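PDB 6ESL: bacterial leucyl aminopeptidase from Legionella pneumophila, which probably removes N-terminal residues, such as leucine, from peptides as a zinc-dependent secreted aminopeptidase of the M28 family. Local coordinates for residues Asp175-Phe180 with Val192-Lys197. Sequence-based numbering, arbitrary orientation.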
ATOM      1  N   ASP B 175      -9.277  34.312  -7.709  1.00 68.17           N
ATOM      2  CA  ASP B 175      -8.134  33.618  -8.309  1.00 66.58           C
ATOM      3  C   ASP B 175      -8.594  32.284  -8.987  1.00 62.46           C
ATOM      4  O   ASP B 175      -7.828  31.332  -9.092  1.00 61.56           O
ATOM      5  CB  ASP B 175      -6.985  33.446  -7.281  1.00 66.54           C
ATOM      6  CG  ASP B 175      -7.320  32.447  -6.133  1.00 65.39           C
ATOM      7  OD1 ASP B 175      -8.538  32.213  -5.877  1.00 65.43           O
ATOM      8  OD2 ASP B 175      -6.348  31.923  -5.487  1.00 60.87           O
ATOM      9  N   THR B 176      -9.839  32.281  -9.460  1.00 60.82           N
ATOM     10  CA  THR B 176     -10.447  31.120 -10.050  1.00 58.12           C
ATOM     11  C   THR B 176     -10.622  31.200 -11.564  1.00 58.77           C
ATOM     12  O   THR B 176     -10.607  32.264 -12.157  1.00 57.23           O
ATOM     13  CB  THR B 176     -11.850  30.738  -9.456  1.00 56.03           C
ATOM     14  OG1 THR B 176     -12.795  31.785  -9.597  1.00 53.13           O
ATOM     15  CG2 THR B 176     -11.744  30.249  -8.049  1.00 56.27           C
ATOM     16  N   SER B 177     -10.800  30.045 -12.168  1.00 54.38           N
ATOM     17  CA  SER B 177     -10.913  29.944 -13.590  1.00 56.31           C
ATOM     18  C   SER B 177     -11.519  28.583 -13.922  1.00 52.13           C
ATOM     19  O   SER B 177     -11.335  27.582 -13.192  1.00 46.52           O
ATOM     20  CB  SER B 177      -9.520  30.140 -14.225  1.00 59.38           C
ATOM     21  OG  SER B 177      -9.572  29.964 -15.608  1.00 61.76           O
ATOM     22  N   THR B 178     -12.341  28.583 -14.973  1.00 50.94           N
ATOM     23  CA  THR B 178     -12.965  27.380 -15.457  1.00 50.97           C
ATOM     24  C   THR B 178     -12.709  27.134 -16.933  1.00 52.05           C
ATOM     25  O   THR B 178     -12.635  28.059 -17.701  1.00 54.39           O
ATOM     26  CB  THR B 178     -14.451  27.407 -15.216  1.00 48.92           C
ATOM     27  OG1 THR B 178     -15.050  28.360 -16.064  1.00 51.27           O
ATOM     28  CG2 THR B 178     -14.727  27.693 -13.738  1.00 48.97           C
ATOM     29  N   PHE B 179     -12.629  25.881 -17.340  1.00 48.94           N
ATOM     30  CA  PHE B 179     -12.660  25.577 -18.786  1.00 49.41           C
ATOM     31  C   PHE B 179     -13.151  24.178 -19.115  1.00 47.09           C
ATOM     32  O   PHE B 179     -13.065  23.272 -18.277  1.00 43.93           O
ATOM     33  CB  PHE B 179     -11.317  25.856 -19.430  1.00 50.99           C
ATOM     34  CG  PHE B 179     -10.165  25.088 -18.854  1.00 50.35           C
ATOM     35  CD1 PHE B 179      -9.435  25.598 -17.778  1.00 51.56           C
ATOM     36  CD2 PHE B 179      -9.775  23.870 -19.418  1.00 48.19           C
ATOM     37  CE1 PHE B 179      -8.307  24.889 -17.280  1.00 51.35           C
ATOM     38  CE2 PHE B 179      -8.661  23.191 -18.941  1.00 48.08           C
ATOM     39  CZ  PHE B 179      -7.939  23.678 -17.847  1.00 48.74           C
ATOM     40  N   PHE B 180     -13.730  24.030 -20.292  1.00 45.33           N
ATOM     41  CA  PHE B 180     -14.073  22.731 -20.783  1.00 44.12           C
ATOM     42  C   PHE B 180     -12.888  22.116 -21.481  1.00 45.18           C
ATOM     43  O   PHE B 180     -12.165  22.795 -22.208  1.00 46.93           O
ATOM     44  CB  PHE B 180     -15.240  22.750 -21.754  1.00 44.26           C
ATOM     45  CG  PHE B 180     -16.584  22.974 -21.108  1.00 43.24           C
ATOM     46  CD1 PHE B 180     -16.956  22.283 -19.929  1.00 41.56           C
ATOM     47  CD2 PHE B 180     -17.535  23.843 -21.722  1.00 44.60           C
ATOM     48  CE1 PHE B 180     -18.208  22.464 -19.362  1.00 41.00           C
ATOM     49  CE2 PHE B 180     -18.798  24.016 -21.181  1.00 43.51           C
ATOM     50  CZ  PHE B 180     -19.131  23.367 -19.984  1.00 42.19           C
ATOM     51  N   VAL B 192     -13.077  21.412 -16.082  1.00 34.87           N
ATOM     52  CA  VAL B 192     -11.903  21.609 -15.286  1.00 36.29           C
ATOM     53  C   VAL B 192     -12.062  23.001 -14.612  1.00 40.08           C
ATOM     54  O   VAL B 192     -12.411  24.041 -15.288  1.00 39.91           O
ATOM     55  CB  VAL B 192     -10.614  21.624 -16.090  1.00 38.52           C
ATOM     56  CG1 VAL B 192      -9.399  21.933 -15.209  1.00 40.41           C
ATOM     57  CG2 VAL B 192     -10.394  20.261 -16.777  1.00 37.66           C
ATOM     58  N   THR B 193     -11.837  23.016 -13.302  1.00 40.09           N
ATOM     59  CA  THR B 193     -11.950  24.216 -12.486  1.00 42.95           C
ATOM     60  C   THR B 193     -10.659  24.372 -11.700  1.00 43.42           C
ATOM     61  O   THR B 193      -9.955  23.393 -11.454  1.00 41.83           O
ATOM     62  CB  THR B 193     -13.136  24.130 -11.509  1.00 41.99           C
ATOM     63  OG1 THR B 193     -12.811  23.239 -10.436  1.00 42.54           O
ATOM     64  CG2 THR B 193     -14.378  23.624 -12.225  1.00 41.06           C
ATOM     65  N   VAL B 194     -10.343  25.600 -11.304  1.00 44.77           N
ATOM     66  CA  VAL B 194      -9.088  25.845 -10.590  1.00 45.80           C
ATOM     67  C   VAL B 194      -9.210  26.979  -9.614  1.00 47.12           C
ATOM     68  O   VAL B 194      -9.854  28.009  -9.943  1.00 49.24           O
ATOM     69  CB  VAL B 194      -7.868  26.028 -11.545  1.00 48.37           C
ATOM     70  CG1 VAL B 194      -8.006  27.242 -12.455  1.00 52.31           C
ATOM     71  CG2 VAL B 194      -6.554  26.036 -10.778  1.00 48.38           C
ATOM     72  N   ILE B 195      -8.625  26.777  -8.429  1.00 47.77           N
ATOM     73  CA  ILE B 195      -8.536  27.801  -7.387  1.00 51.67           C
ATOM     74  C   ILE B 195      -7.068  28.083  -7.196  1.00 52.88           C
ATOM     75  O   ILE B 195      -6.349  27.194  -6.753  1.00 49.35           O
ATOM     76  CB  ILE B 195      -9.207  27.377  -6.063  1.00 50.24           C
ATOM     77  CG1 ILE B 195     -10.700  27.136  -6.313  1.00 49.23           C
ATOM     78  CG2 ILE B 195      -9.105  28.493  -5.012  1.00 52.73           C
ATOM     79  CD1 ILE B 195     -11.343  26.208  -5.292  1.00 49.29           C
ATOM     80  N   GLY B 196      -6.642  29.322  -7.538  1.00 54.57           N
ATOM     81  CA  GLY B 196      -5.213  29.677  -7.574  1.00 56.06           C
ATOM     82  C   GLY B 196      -4.632  29.526  -8.972  1.00 57.24           C
ATOM     83  O   GLY B 196      -3.541  28.934  -9.167  1.00 58.31           O
ATOM     84  N   LYS B 197      -5.355  30.068  -9.946  1.00 61.15           N
ATOM     85  CA  LYS B 197      -5.050  29.905 -11.371  1.00 63.84           C
ATOM     86  C   LYS B 197      -3.643  30.308 -11.775  1.00 68.10           C
ATOM     87  O   LYS B 197      -3.101  29.706 -12.684  1.00 67.29           O
ATOM     88  CB  LYS B 197      -6.025  30.666 -12.230  1.00 65.71           C
ATOM     89  CG  LYS B 197      -5.807  32.180 -12.189  1.00 70.67           C
ATOM     90  CD  LYS B 197      -7.032  32.950 -12.637  1.00 72.79           C
ATOM     91  CE  LYS B 197      -6.683  34.398 -12.976  1.00 77.96           C
ATOM     92  NZ  LYS B 197      -7.695  34.985 -13.863  1.00 79.04           N
TER
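The beta hairpin at one border of the mixed sheet of the peptidase domain pairs Phe179 with Val192 and Ser177 with Val194, both antiparallel hydrogen-bonded pairs. The axes of strands 176-180 and 192-195 run at 169° to each other, 4.8 Å apart at closest approach. Phe179 and Val192 exchange two nearly straight bonds, Phe179 N to Val192 O at 2.8 Å and Val192 N to Phe179 O at 2.9 Å. In the Ser177-Val194 pair the bonds are more bent. Thr176 opposite Ile195 and Thr178 opposite Thr193 form the intervening non-hydrogen-bonded pairs, where Thr176 CA lies 3.2 Å from Val194 O in a CA-H...O contact.

The Phe179 ring swings over its cross-strand neighbour because, with chi1 at 59°, CG is tucked over the Phe179 backbone, flanked by N and C. Val192 CB then stands over one ring face, 3.9 Å from the centroid and 17° off the normal, a CH-pi contact; Val192 CG1 lies over the same face, above Phe179 CZ at 3.5 Å. On the other side of the sheet Thr176 CG2 rests alongside Ile195 CG1 at 3.7 Å, and both residues pack against helix 220-239. Thr178 OG1 is hydrogen-bonded to Glu165 OE2, on helix 151-170.

Past the last pair, segment 192-197 turns and Asp175 O accepts two backbone bonds, from Gly196 N and, at 2.9 Å, from Lys197 N, reaching it from opposite faces of its carbonyl plane. The Asp175 carboxylate is salt-bridged to Arg173. Strand 188-195 is paired on its other side with strand 248-253, whereas strand 176-183 is the outermost on this side within the chain: an antiparallel edge hairpin on the mixed beta sheet of the alpha/beta fold of an M28 zinc peptidase.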